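Local coordinates for protein internalin (Listeria monocytogenes serotype 4b, PDB 4FMZ) that probably serves as a bacterial surface protein of the internalin family, with a leucine-rich-repeat domain thought to engage partners in cell adhesion and invasion, at residues Leu182-Asn187 with His202-Tyr207; Leu137-Asn142 with Leu160-Ser165; Glu44-Leu49 with Glu63-Leu68; Glu69-Asn74 with Thr91-Gly96. All blocks are in the same frame, centred on the assembly; numbering follows the deposited sequence. Where two conformers were deposited one is given.

Contact 1. Residues Leu182-Asn187 with His202-Tyr207; sequences LSLNYN and HYFTAY. With EDO (1,2-ethanediol), chain E.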
loop_
_atom_site.group_PDB
_atom_site.type_symbol
_atom_site.label_atom_id
_atom_site.label_comp_id
_atom_site.label_asym_id
_atom_site.label_seq_id
_atom_site.Cartn_x
_atom_site.Cartn_y
_atom_site.Cartn_z
ATOM N N LEU A 182 -5.543 -1.934 2.982
ATOM C CA LEU A 182 -5.784 -0.762 2.130
ATOM C C LEU A 182 -4.801 0.362 2.414
ATOM O O LEU A 182 -4.649 0.754 3.571
ATOM C CB LEU A 182 -7.235 -0.252 2.349
ATOM C CG LEU A 182 -7.631 1.127 1.774
ATOM C CD1 LEU A 182 -7.663 1.123 0.233
ATOM C CD2 LEU A 182 -8.995 1.569 2.312
ATOM N N SER A 183 -4.184 0.920 1.351
ATOM C CA SER A 183 -3.298 2.065 1.474
ATOM C C SER A 183 -3.846 3.253 0.704
ATOM O O SER A 183 -4.129 3.147 -0.492
ATOM C CB SER A 183 -1.879 1.748 1.006
ATOM O OG SER A 183 -1.054 2.882 1.240
ATOM N N LEU A 184 -4.002 4.385 1.408
ATOM C CA LEU A 184 -4.477 5.644 0.842
ATOM C C LEU A 184 -3.545 6.786 1.257
ATOM O O LEU A 184 -3.982 7.931 1.414
ATOM C CB LEU A 184 -5.926 5.920 1.266
ATOM C CG LEU A 184 -6.997 4.980 0.651
ATOM C CD1 LEU A 184 -8.370 5.347 1.146
ATOM C CD2 LEU A 184 -6.976 5.004 -0.892
ATOM N N ASN A 185 -2.252 6.471 1.391
ATOM C CA ASN A 185 -1.236 7.439 1.825
ATOM C C ASN A 185 -1.061 8.582 0.838
ATOM O O ASN A 185 -1.103 8.369 -0.372
ATOM C CB ASN A 185 0.125 6.753 2.011
ATOM C CG ASN A 185 0.190 5.753 3.131
ATOM O OD1 ASN A 185 -0.584 5.790 4.094
ATOM N ND2 ASN A 185 1.144 4.847 3.040
ATOM N N TYR A 186 -0.829 9.787 1.370
ATOM C CA TYR A 186 -0.477 11.006 0.645
ATOM C C TYR A 186 -1.415 11.322 -0.546
ATOM O O TYR A 186 -0.955 11.521 -1.673
ATOM C CB TYR A 186 1.001 10.921 0.172
ATOM C CG TYR A 186 1.722 12.248 0.008
ATOM C CD1 TYR A 186 1.020 13.423 -0.250
ATOM C CD2 TYR A 186 3.113 12.314 0.023
ATOM C CE1 TYR A 186 1.677 14.633 -0.444
ATOM C CE2 TYR A 186 3.782 13.524 -0.156
ATOM C CZ TYR A 186 3.058 14.681 -0.390
ATOM O OH TYR A 186 3.691 15.894 -0.543
ATOM N N ASN A 187 -2.707 11.449 -0.277
ATOM C CA ASN A 187 -3.647 11.840 -1.322
ATOM C C ASN A 187 -4.208 13.220 -0.943
ATOM O O ASN A 187 -3.472 14.003 -0.340
ATOM C CB ASN A 187 -4.708 10.753 -1.510
ATOM C CG ASN A 187 -4.127 9.494 -2.122
ATOM O OD1 ASN A 187 -3.430 9.537 -3.137
ATOM N ND2 ASN A 187 -4.383 8.342 -1.518
ATOM N N HIS A 202 -8.167 -5.236 8.001
ATOM C CA HIS A 202 -7.279 -5.549 9.123
ATOM C C HIS A 202 -6.074 -4.603 9.139
ATOM O O HIS A 202 -5.439 -4.448 10.172
ATOM C CB HIS A 202 -6.804 -7.016 9.048
ATOM C CG HIS A 202 -7.841 -8.027 9.421
ATOM N ND1 HIS A 202 -9.014 -8.155 8.701
ATOM C CD2 HIS A 202 -7.795 -9.003 10.358
ATOM C CE1 HIS A 202 -9.663 -9.170 9.248
ATOM N NE2 HIS A 202 -8.972 -9.703 10.259
ATOM N N TYR A 203 -5.741 -4.004 7.980
ATOM C CA TYR A 203 -4.583 -3.120 7.790
ATOM C C TYR A 203 -5.021 -1.893 7.014
ATOM O O TYR A 203 -5.568 -2.000 5.916
ATOM C CB TYR A 203 -3.422 -3.889 7.082
ATOM C CG TYR A 203 -2.951 -5.041 7.941
ATOM C CD1 TYR A 203 -1.972 -4.853 8.908
ATOM C CD2 TYR A 203 -3.605 -6.272 7.913
ATOM C CE1 TYR A 203 -1.651 -5.854 9.820
ATOM C CE2 TYR A 203 -3.312 -7.270 8.838
ATOM C CZ TYR A 203 -2.329 -7.059 9.787
ATOM O OH TYR A 203 -1.999 -8.057 10.670
ATOM N N PHE A 204 -4.854 -0.739 7.615
ATOM C CA PHE A 204 -5.251 0.518 7.002
ATOM C C PHE A 204 -4.173 1.583 7.225
ATOM O O PHE A 204 -3.757 1.830 8.356
ATOM C CB PHE A 204 -6.603 0.981 7.559
ATOM C CG PHE A 204 -7.197 2.250 6.990
ATOM C CD1 PHE A 204 -7.067 2.558 5.638
ATOM C CD2 PHE A 204 -7.982 3.083 7.783
ATOM C CE1 PHE A 204 -7.638 3.722 5.111
ATOM C CE2 PHE A 204 -8.572 4.230 7.252
ATOM C CZ PHE A 204 -8.391 4.543 5.919
ATOM N N THR A 205 -3.727 2.193 6.132
ATOM C CA THR A 205 -2.742 3.267 6.176
ATOM C C THR A 205 -3.291 4.409 5.300
ATOM O O THR A 205 -3.824 4.171 4.211
ATOM C CB THR A 205 -1.318 2.773 5.863
ATOM O OG1 THR A 205 -0.399 3.862 5.996
ATOM C CG2 THR A 205 -1.175 2.116 4.505
ATOM N N ALA A 206 -3.258 5.635 5.842
ATOM C CA ALA A 206 -3.776 6.816 5.152
ATOM C C ALA A 206 -3.085 8.055 5.698
ATOM O O ALA A 206 -3.717 9.104 5.862
ATOM C CB ALA A 206 -5.299 6.913 5.325
ATOM N N TYR A 207 -1.766 7.949 5.951
ATOM C CA TYR A 207 -1.033 9.098 6.458
ATOM C C TYR A 207 -0.920 10.177 5.375
ATOM O O TYR A 207 -1.003 9.864 4.184
ATOM C CB TYR A 207 0.349 8.726 7.047
ATOM C CG TYR A 207 1.318 8.010 6.131
ATOM C CD1 TYR A 207 1.922 8.675 5.065
ATOM C CD2 TYR A 207 1.763 6.726 6.425
ATOM C CE1 TYR A 207 2.853 8.037 4.244
ATOM C CE2 TYR A 207 2.739 6.098 5.646
ATOM C CZ TYR A 207 3.264 6.749 4.542
ATOM O OH TYR A 207 4.184 6.119 3.742
HETATM C C1 EDO E . -1.628 17.450 1.586
HETATM O O1 EDO E . -1.627 17.470 0.164
HETATM C C2 EDO E . -2.319 16.160 2.076
HETATM O O2 EDO E . -3.651 16.128 1.585
HETATM O O HOH W 1 2.282 2.930 5.432
#
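Asn185 lies flat over the ring of Tyr207 where two successive turns of the leucine-rich-repeat solenoid meet, just past the parallel pairing of strands 181-183 and 203-205. Its CB sits over the ring face, 4.0 Å from the ring centroid of Tyr207, a CH-pi contact. CG comes next, above the middle of the ring, with amide and ring planes only 16° apart, so the two groups are stacked. OD1 takes two donors: Thr205 OG1 at 2.7 Å from Asn185 OD1, in the carbonyl plane on a lone pair, and the backbone N of Tyr207, tilted from that plane. Asn185 ND2 lies over the phenol end of the ring, 3.2 Å from Tyr207 CZ, and donates a hydrogen bond to a water, which in turn donates to Thr205 OG1. These bonds and the ring together fix the amide's rotation. Tyr207 brings its ring beneath the amide because CG stands between backbone N and carbonyl carbon (chi1 57°). On the buried face, Leu182 and Phe204 run side by side, with Leu182 CD2 3.8 Å from Phe204 CE1. Beyond the strands the backbones stay joined by a nearly straight bond, Tyr186 N to Tyr207 O, at 2.8 Å and 176°.

Contact 2. Residues Leu137-Asn142 with Leu160-Ser165; sequences LNLGAN and LTVTES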
loop_
_atom_site.group_PDB
_atom_site.type_symbol
_atom_site.label_atom_id
_atom_site.label_comp_id
_atom_site.label_asym_id
_atom_site.label_seq_id
_atom_site.Cartn_x
_atom_site.Cartn_y
_atom_site.Cartn_z
ATOM N N LEU A 137 -4.564 -4.938 -6.298
ATOM C CA LEU A 137 -4.348 -3.854 -7.236
ATOM C C LEU A 137 -3.441 -2.790 -6.652
ATOM O O LEU A 137 -3.636 -2.366 -5.519
ATOM C CB LEU A 137 -5.702 -3.245 -7.639
ATOM C CG LEU A 137 -5.688 -2.093 -8.658
ATOM C CD1 LEU A 137 -5.214 -2.571 -10.046
ATOM C CD2 LEU A 137 -7.073 -1.461 -8.749
ATOM N N ASN A 138 -2.458 -2.349 -7.433
ATOM C CA ASN A 138 -1.530 -1.305 -7.005
ATOM C C ASN A 138 -1.543 -0.146 -8.006
ATOM O O ASN A 138 -1.010 -0.270 -9.120
ATOM C CB ASN A 138 -0.097 -1.857 -6.828
ATOM C CG ASN A 138 0.864 -0.854 -6.227
ATOM O OD1 ASN A 138 0.534 0.319 -6.025
ATOM N ND2 ASN A 138 2.096 -1.281 -5.961
ATOM N N LEU A 139 -2.131 0.980 -7.591
ATOM C CA LEU A 139 -2.211 2.217 -8.385
ATOM C C LEU A 139 -1.344 3.338 -7.755
ATOM O O LEU A 139 -1.491 4.525 -8.093
ATOM C CB LEU A 139 -3.677 2.681 -8.515
ATOM C CG LEU A 139 -4.610 1.757 -9.328
ATOM C CD1 LEU A 139 -6.041 2.274 -9.288
ATOM C CD2 LEU A 139 -4.143 1.618 -10.766
ATOM N N GLY A 140 -0.438 2.933 -6.874
ATOM C CA GLY A 140 0.448 3.837 -6.155
ATOM C C GLY A 140 1.273 4.761 -7.025
ATOM O O GLY A 140 1.787 4.344 -8.057
ATOM N N ALA A 141 1.399 6.028 -6.608
ATOM C CA ALA A 141 2.208 7.075 -7.249
ATOM C C ALA A 141 1.822 7.371 -8.731
ATOM O O ALA A 141 2.680 7.688 -9.559
ATOM C CB ALA A 141 3.694 6.760 -7.134
ATOM N N ASN A 142 0.526 7.304 -9.036
ATOM C CA ASN A 142 -0.030 7.782 -10.297
ATOM C C ASN A 142 -0.531 9.156 -9.883
ATOM O O ASN A 142 -1.662 9.292 -9.425
ATOM C CB ASN A 142 -1.106 6.835 -10.848
ATOM C CG ASN A 142 -0.514 5.659 -11.574
ATOM O OD1 ASN A 142 -0.166 5.748 -12.754
ATOM N ND2 ASN A 142 -0.328 4.547 -10.877
ATOM N N LEU A 160 -5.464 -3.196 -1.889
ATOM C CA LEU A 160 -5.517 -1.987 -2.709
ATOM C C LEU A 160 -4.552 -0.907 -2.223
ATOM O O LEU A 160 -4.575 -0.550 -1.046
ATOM C CB LEU A 160 -6.937 -1.406 -2.751
ATOM C CG LEU A 160 -7.147 -0.112 -3.576
ATOM C CD1 LEU A 160 -6.790 -0.317 -5.075
ATOM C CD2 LEU A 160 -8.567 0.412 -3.407
ATOM N N THR A 161 -3.768 -0.341 -3.165
ATOM C CA THR A 161 -2.861 0.785 -2.912
ATOM C C THR A 161 -3.157 1.905 -3.907
ATOM O O THR A 161 -3.064 1.692 -5.116
ATOM C CB THR A 161 -1.389 0.350 -3.009
ATOM O OG1 THR A 161 -1.156 -0.721 -2.098
ATOM C CG2 THR A 161 -0.404 1.511 -2.739
ATOM N N VAL A 162 -3.517 3.086 -3.395
ATOM C CA VAL A 162 -3.730 4.303 -4.190
ATOM C C VAL A 162 -3.007 5.395 -3.408
ATOM O O VAL A 162 -3.459 5.755 -2.326
ATOM C CB VAL A 162 -5.213 4.661 -4.502
ATOM C CG1 VAL A 162 -5.292 5.915 -5.377
ATOM C CG2 VAL A 162 -5.960 3.501 -5.165
ATOM N N THR A 163 -1.847 5.844 -3.885
ATOM C CA THR A 163 -1.056 6.835 -3.144
ATOM C C THR A 163 -0.544 7.974 -4.003
ATOM O O THR A 163 -0.450 7.832 -5.223
ATOM C CB THR A 163 0.174 6.161 -2.479
ATOM O OG1 THR A 163 1.011 5.618 -3.502
ATOM C CG2 THR A 163 -0.202 5.076 -1.457
ATOM N N GLU A 164 -0.136 9.089 -3.344
ATOM C CA GLU A 164 0.512 10.268 -3.947
ATOM C C GLU A 164 -0.263 10.829 -5.145
ATOM O O GLU A 164 0.348 11.277 -6.124
ATOM C CB GLU A 164 1.939 9.903 -4.386
ATOM C CG GLU A 164 2.840 9.479 -3.244
ATOM C CD GLU A 164 4.218 9.076 -3.725
ATOM O OE1 GLU A 164 4.908 9.914 -4.347
ATOM O OE2 GLU A 164 4.599 7.911 -3.491
ATOM N N SER A 165 -1.590 10.783 -5.074
ATOM C CA SER A 165 -2.448 11.184 -6.185
ATOM C C SER A 165 -3.362 12.365 -5.838
ATOM O O SER A 165 -3.265 12.944 -4.756
ATOM C CB SER A 165 -3.297 9.992 -6.622
ATOM O OG SER A 165 -4.302 9.735 -5.655
#
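Thr163 meets a bare backbone: its OG1 lies 3.2 Å from Gly140 CA. Holding OG1 between backbone N and carbonyl carbon (chi1 62°) turns the hydroxyl to this spot, where it also accepts a weak bond from Ala141 N. The same N-H is shared with Thr163 O, 2.9 Å from Ala141 N, which it approaches from well above the carbonyl plane. Thr163 N is buried here without a partner. Asn138 OD1 receives Gly140 N at 2.9 Å, an Asx turn overlapping the type II turn Leu139-Asn142. Asn142 ND2 bonds Leu139 O at 3.0 Å and has a second acceptor in Leu117 O of the preceding coil. On the inner face Leu137 CD2 is 3.9 Å from Leu160 CD1. Backbone bonds from Thr161 N to Leu137 O (3.1 Å) and Leu139 N to Thr161 O (2.7 Å) make strands 136-138 and 159-161 parallel neighbours within the leucine-rich-repeat solenoid, set between strand 114-116, which touches Leu137 and Asn138, and strand 181-183, which touches Leu160, Thr161 and Thr163.

Contact 3. Residues Glu44-Leu49 with Glu63-Leu68; sequences ESITKL and EYLTNL. With EDO (1,2-ethanediol), chain D.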
loop_
_atom_site.group_PDB
_atom_site.type_symbol
_atom_site.label_atom_id
_atom_site.label_comp_id
_atom_site.label_asym_id
_atom_site.label_seq_id
_atom_site.Cartn_x
_atom_site.Cartn_y
_atom_site.Cartn_z
ATOM N N GLU A 44 4.216 -20.370 -27.639
ATOM C CA GLU A 44 3.018 -20.783 -26.906
ATOM C C GLU A 44 3.368 -21.592 -25.632
ATOM O O GLU A 44 2.476 -21.860 -24.831
ATOM C CB GLU A 44 2.089 -21.584 -27.811
ATOM C CG GLU A 44 1.354 -20.713 -28.816
ATOM C CD GLU A 44 0.525 -21.469 -29.843
ATOM O OE1 GLU A 44 0.574 -22.723 -29.872
ATOM O OE2 GLU A 44 -0.165 -20.795 -30.637
ATOM N N SER A 45 4.662 -21.936 -25.423
ATOM C CA SER A 45 5.103 -22.660 -24.227
ATOM C C SER A 45 5.414 -21.703 -23.050
ATOM O O SER A 45 5.574 -22.175 -21.918
ATOM C CB SER A 45 6.325 -23.524 -24.534
ATOM O OG SER A 45 7.533 -22.780 -24.605
ATOM N N ILE A 46 5.495 -20.374 -23.321
ATOM C CA ILE A 46 5.806 -19.358 -22.311
ATOM C C ILE A 46 4.550 -18.980 -21.516
ATOM O O ILE A 46 3.673 -18.285 -22.029
ATOM C CB ILE A 46 6.478 -18.098 -22.939
ATOM C CG1 ILE A 46 7.653 -18.451 -23.890
ATOM C CG2 ILE A 46 6.880 -17.069 -21.864
ATOM C CD1 ILE A 46 8.749 -19.278 -23.288
ATOM N N THR A 47 4.489 -19.406 -20.253
ATOM C CA THR A 47 3.383 -19.093 -19.335
ATOM C C THR A 47 3.815 -17.997 -18.355
ATOM O O THR A 47 2.963 -17.350 -17.735
ATOM C CB THR A 47 2.901 -20.349 -18.607
ATOM O OG1 THR A 47 3.955 -20.886 -17.817
ATOM C CG2 THR A 47 2.364 -21.408 -19.554
ATOM N N LYS A 48 5.148 -17.797 -18.218
ATOM C CA LYS A 48 5.754 -16.814 -17.322
ATOM C C LYS A 48 6.943 -16.128 -18.006
ATOM O O LYS A 48 7.860 -16.800 -18.507
ATOM C CB LYS A 48 6.198 -17.514 -16.023
ATOM C CG LYS A 48 6.916 -16.630 -15.010
ATOM C CD LYS A 48 7.092 -17.359 -13.678
ATOM C CE LYS A 48 7.846 -16.539 -12.661
ATOM N NZ LYS A 48 7.921 -17.228 -11.348
ATOM N N LEU A 49 6.917 -14.792 -18.030
ATOM C CA LEU A 49 8.008 -13.979 -18.584
ATOM C C LEU A 49 8.322 -12.834 -17.638
ATOM O O LEU A 49 7.414 -12.117 -17.205
ATOM C CB LEU A 49 7.681 -13.452 -19.996
ATOM C CG LEU A 49 8.786 -12.662 -20.733
ATOM C CD1 LEU A 49 9.884 -13.579 -21.265
ATOM C CD2 LEU A 49 8.202 -11.854 -21.873
ATOM N N GLU A 63 2.285 -10.296 -28.260
ATOM C CA GLU A 63 0.972 -10.815 -28.636
ATOM C C GLU A 63 1.033 -12.310 -29.077
ATOM O O GLU A 63 -0.014 -12.950 -29.074
ATOM C CB GLU A 63 0.287 -9.932 -29.708
ATOM C CG GLU A 63 0.980 -9.872 -31.064
ATOM C CD GLU A 63 2.140 -8.908 -31.245
ATOM O OE1 GLU A 63 2.561 -8.268 -30.254
ATOM O OE2 GLU A 63 2.647 -8.812 -32.388
ATOM N N TYR A 64 2.244 -12.877 -29.381
ATOM C CA TYR A 64 2.415 -14.295 -29.759
ATOM C C TYR A 64 2.496 -15.250 -28.562
ATOM O O TYR A 64 2.389 -16.479 -28.728
ATOM C CB TYR A 64 3.660 -14.488 -30.616
ATOM C CG TYR A 64 3.499 -13.908 -31.996
ATOM C CD1 TYR A 64 2.691 -14.532 -32.947
ATOM C CD2 TYR A 64 4.138 -12.727 -32.353
ATOM C CE1 TYR A 64 2.572 -14.025 -34.234
ATOM C CE2 TYR A 64 4.017 -12.201 -33.632
ATOM C CZ TYR A 64 3.236 -12.861 -34.570
ATOM O OH TYR A 64 3.072 -12.339 -35.816
ATOM N N LEU A 65 2.683 -14.682 -27.362
ATOM C CA LEU A 65 2.744 -15.457 -26.127
ATOM C C LEU A 65 1.310 -15.665 -25.627
ATOM O O LEU A 65 0.949 -15.208 -24.547
ATOM C CB LEU A 65 3.631 -14.714 -25.097
ATOM C CG LEU A 65 5.143 -14.990 -25.154
ATOM C CD1 LEU A 65 5.751 -14.636 -26.513
ATOM C CD2 LEU A 65 5.860 -14.227 -24.090
ATOM N N THR A 66 0.484 -16.358 -26.435
ATOM C CA THR A 66 -0.936 -16.562 -26.175
ATOM C C THR A 66 -1.222 -17.341 -24.888
ATOM O O THR A 66 -2.306 -17.152 -24.339
ATOM C CB THR A 66 -1.621 -17.194 -27.374
ATOM O OG1 THR A 66 -0.922 -18.384 -27.741
ATOM C CG2 THR A 66 -1.707 -16.241 -28.551
ATOM N N ASN A 67 -0.259 -18.134 -24.360
ATOM C CA ASN A 67 -0.493 -18.873 -23.117
ATOM C C ASN A 67 0.096 -18.179 -21.889
ATOM O O ASN A 67 0.119 -18.769 -20.808
ATOM C CB ASN A 67 0.045 -20.282 -23.239
ATOM C CG ASN A 67 -0.826 -21.145 -24.108
ATOM O OD1 ASN A 67 -2.056 -21.134 -24.027
ATOM N ND2 ASN A 67 -0.196 -21.870 -25.001
ATOM N N LEU A 68 0.559 -16.934 -22.045
ATOM C CA LEU A 68 1.154 -16.153 -20.958
ATOM C C LEU A 68 0.122 -15.868 -19.884
ATOM O O LEU A 68 -0.971 -15.374 -20.183
ATOM C CB LEU A 68 1.743 -14.841 -21.499
ATOM C CG LEU A 68 2.711 -14.069 -20.618
ATOM C CD1 LEU A 68 4.021 -14.846 -20.401
ATOM C CD2 LEU A 68 3.013 -12.728 -21.239
HETATM C C1 EDO D . 7.199 -20.884 -18.928
HETATM O O1 EDO D . 7.662 -19.558 -19.102
HETATM C C2 EDO D . 7.405 -21.328 -17.475
HETATM O O2 EDO D . 6.909 -22.644 -17.355
HETATM O O HOH W 2 2.667 -18.289 -24.490
#
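Asn67 ND2 gives a short, nearly straight hydrogen bond to the backbone carbonyl of Glu44, 2.7 Å to Glu44 O with 170° at the hydrogen. The donor lies in the carbonyl plane on a lone pair, and the oxygen is 5° out of the amide plane of Asn67. With CG anti to the carbonyl carbon (chi1 -74°), the Asn67 amide stands beside its own backbone N and faces Glu44. A second link runs through a water, which donates to Ile46 O at 2.7 Å and accepts from Asn67 N. OD1 is bonded to Lys89, so both ends of the amide are held. Glu44 CG passes 3.4 Å from Thr66 OG1, while the Glu44 carboxylate is bonded to Gln40.

The inner side is apolar. Leu65 CD2 touches Leu49 CD2, the two side chains crossing at about a right angle, and, in one of two Ile46 conformers, Ile46 CG2 at 3.8 Å. Leu68 CD1 packs on Leu49 CB at 3.9 Å and against the backbone from Thr47 to Leu49. Helix 19-29 touches Ile46 and Leu49; helix 40-43 touches Leu65. Segment 44-49 leads into the first strand and packs on loop 63-68, where the helical cap of an internalin meets its leucine-rich-repeat solenoid.

Contact 4. Residues Glu69-Asn74 with Thr91-Gly96; sequences EYLNLN and TNLYIG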
loop_
_atom_site.group_PDB
_atom_site.type_symbol
_atom_site.label_atom_id
_atom_site.label_comp_id
_atom_site.label_asym_id
_atom_site.label_seq_id
_atom_site.Cartn_x
_atom_site.Cartn_y
_atom_site.Cartn_z
ATOM N N GLU A 69 0.474 -16.205 -18.634
ATOM C CA GLU A 69 -0.372 -16.019 -17.453
ATOM C C GLU A 69 0.248 -15.018 -16.493
ATOM O O GLU A 69 -0.464 -14.317 -15.781
ATOM C CB GLU A 69 -0.547 -17.352 -16.711
ATOM C CG GLU A 69 -1.310 -18.437 -17.457
ATOM C CD GLU A 69 -1.323 -19.776 -16.738
ATOM O OE1 GLU A 69 -1.088 -19.806 -15.507
ATOM O OE2 GLU A 69 -1.580 -20.802 -17.405
ATOM N N TYR A 70 1.584 -14.988 -16.448
ATOM C CA TYR A 70 2.348 -14.157 -15.532
ATOM C C TYR A 70 3.371 -13.342 -16.320
ATOM O O TYR A 70 4.210 -13.895 -17.026
ATOM C CB TYR A 70 3.011 -15.072 -14.484
ATOM C CG TYR A 70 3.852 -14.419 -13.410
ATOM C CD1 TYR A 70 5.094 -13.863 -13.712
ATOM C CD2 TYR A 70 3.491 -14.511 -12.067
ATOM C CE1 TYR A 70 5.918 -13.346 -12.715
ATOM C CE2 TYR A 70 4.310 -13.999 -11.061
ATOM C CZ TYR A 70 5.513 -13.400 -11.392
ATOM O OH TYR A 70 6.329 -12.907 -10.408
ATOM N N LEU A 71 3.287 -12.020 -16.199
ATOM C CA LEU A 71 4.174 -11.126 -16.916
ATOM C C LEU A 71 4.644 -10.014 -16.014
ATOM O O LEU A 71 3.821 -9.261 -15.487
ATOM C CB LEU A 71 3.467 -10.556 -18.165
ATOM C CG LEU A 71 4.255 -9.505 -18.955
ATOM C CD1 LEU A 71 5.519 -10.096 -19.577
ATOM C CD2 LEU A 71 3.390 -8.878 -20.003
ATOM N N ASN A 72 5.971 -9.909 -15.843
ATOM C CA ASN A 72 6.592 -8.877 -15.031
ATOM C C ASN A 72 7.513 -8.011 -15.908
ATOM O O ASN A 72 8.600 -8.443 -16.304
ATOM C CB ASN A 72 7.351 -9.498 -13.847
ATOM C CG ASN A 72 8.088 -8.509 -12.980
ATOM O OD1 ASN A 72 8.148 -7.304 -13.247
ATOM N ND2 ASN A 72 8.722 -9.016 -11.944
ATOM N N LEU A 73 7.073 -6.778 -16.177
ATOM C CA LEU A 73 7.833 -5.815 -16.969
ATOM C C LEU A 73 8.101 -4.547 -16.145
ATOM O O LEU A 73 8.162 -3.433 -16.686
ATOM C CB LEU A 73 7.107 -5.485 -18.276
ATOM C CG LEU A 73 7.003 -6.614 -19.306
ATOM C CD1 LEU A 73 6.072 -6.228 -20.409
ATOM C CD2 LEU A 73 8.387 -6.981 -19.893
ATOM N N ASN A 74 8.337 -4.746 -14.838
ATOM C CA ASN A 74 8.685 -3.693 -13.875
ATOM C C ASN A 74 9.931 -2.954 -14.288
ATOM O O ASN A 74 10.871 -3.594 -14.770
ATOM C CB ASN A 74 8.996 -4.321 -12.509
ATOM C CG ASN A 74 7.876 -4.358 -11.542
ATOM O OD1 ASN A 74 7.400 -3.320 -11.077
ATOM N ND2 ASN A 74 7.519 -5.561 -11.129
ATOM N N THR A 91 -3.185 -13.493 -15.640
ATOM C CA THR A 91 -3.721 -13.461 -14.280
ATOM C C THR A 91 -2.874 -12.505 -13.433
ATOM O O THR A 91 -3.418 -11.850 -12.546
ATOM C CB THR A 91 -3.785 -14.865 -13.654
ATOM O OG1 THR A 91 -2.470 -15.416 -13.572
ATOM C CG2 THR A 91 -4.733 -15.810 -14.397
ATOM N N ASN A 92 -1.547 -12.439 -13.698
ATOM C CA ASN A 92 -0.599 -11.584 -12.975
ATOM C C ASN A 92 0.134 -10.672 -13.943
ATOM O O ASN A 92 0.836 -11.153 -14.834
ATOM C CB ASN A 92 0.406 -12.422 -12.165
ATOM C CG ASN A 92 -0.232 -13.390 -11.195
ATOM O OD1 ASN A 92 -1.029 -14.262 -11.559
ATOM N ND2 ASN A 92 0.125 -13.274 -9.932
ATOM N N LEU A 93 -0.045 -9.357 -13.782
ATOM C CA LEU A 93 0.584 -8.372 -14.659
ATOM C C LEU A 93 1.225 -7.265 -13.825
ATOM O O LEU A 93 0.516 -6.517 -13.139
ATOM C CB LEU A 93 -0.472 -7.810 -15.641
ATOM C CG LEU A 93 -0.042 -6.727 -16.630
ATOM C CD1 LEU A 93 1.136 -7.184 -17.497
ATOM C CD2 LEU A 93 -1.204 -6.356 -17.525
ATOM N N TYR A 94 2.568 -7.169 -13.885
ATOM C CA TYR A 94 3.361 -6.191 -13.125
ATOM C C TYR A 94 4.029 -5.241 -14.098
ATOM O O TYR A 94 4.997 -5.611 -14.752
ATOM C CB TYR A 94 4.385 -6.921 -12.235
ATOM C CG TYR A 94 3.750 -8.036 -11.424
ATOM C CD1 TYR A 94 2.860 -7.752 -10.378
ATOM C CD2 TYR A 94 3.960 -9.371 -11.754
ATOM C CE1 TYR A 94 2.247 -8.772 -9.645
ATOM C CE2 TYR A 94 3.356 -10.401 -11.022
ATOM C CZ TYR A 94 2.499 -10.096 -9.964
ATOM O OH TYR A 94 1.887 -11.089 -9.220
ATOM N N ILE A 95 3.450 -4.051 -14.277
ATOM C CA ILE A 95 3.971 -3.090 -15.249
ATOM C C ILE A 95 4.170 -1.724 -14.621
ATOM O O ILE A 95 4.052 -0.706 -15.307
ATOM C CB ILE A 95 3.123 -3.012 -16.554
ATOM C CG1 ILE A 95 1.605 -3.029 -16.268
ATOM C CG2 ILE A 95 3.535 -4.121 -17.515
ATOM C CD1 ILE A 95 0.684 -2.820 -17.524
ATOM N N GLY A 96 4.524 -1.723 -13.335
ATOM C CA GLY A 96 4.849 -0.510 -12.597
ATOM C C GLY A 96 6.218 0.017 -13.003
ATOM O O GLY A 96 6.988 -0.693 -13.650
HETATM O O HOH W 3 4.948 -3.334 -10.843
#
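Glu69 O accepts two backbone donors at the entry to a parallel strand pair of the leucine-rich-repeat solenoid: Thr91 N at 2.8 Å from Glu69 O, on a lone pair, and Asn92 N at 3.0 Å. Three further backbone bonds, Leu71 N to Asn92 O, Tyr94 N to Leu71 O and Leu73 N to Tyr94 O, carry the pairing on, and the axes of strands 70-72 and 92-94 lie 4.8 Å apart at 6°. Asn92 is held at both ends of its amide, OD1 by Thr91 OG1 and ND2 by Tyr94 OH, 2.9 Å from Asn92 ND2. This bond, with one between Tyr94 OH and Glu114, probably helps to hold the Tyr94 ring. Tyr94 CG stands beside its backbone N (chi1 -49°) and Tyr70 CG anti to its own, which brings the edge of Tyr94 to the face of Tyr70, T-shaped, planes at 66°. Leu71 and Leu93 pair on the buried face; just beyond the strands Leu73 CB meets Ile95 CG2. Asn72 OD1 takes N (an Asx turn) and ND2 of Asn74, and Asn74 ND2 rests 3.6 Å from Tyr94 CB.

How the contacts relate
Contacts 1, 2 and 4 each pair successive parallel strands; contact 3 sets the start of strand 48-50 against a loop. Along the chain the order is 3, 4, 2, 1. Contacts 1 and 2 are each centred about 7 Å from the centre of the chain, contact 3 about 29 Å out, by the N-terminal helices. Thr47 O with Glu69 N links contacts 3 and 4, and Ser183 N with Leu160 O links contacts 2 and 1. All four are partly buried, with an apolar inner side (Leu and Phe in contact 1) and a more exposed polar side. Their polar chemistry differs: an amide-ring stack past the strands in 1, Thr163 against Gly140 past the strands in 2, one side-chain bond and a water in 3, tyrosines on the outer strand face in 4.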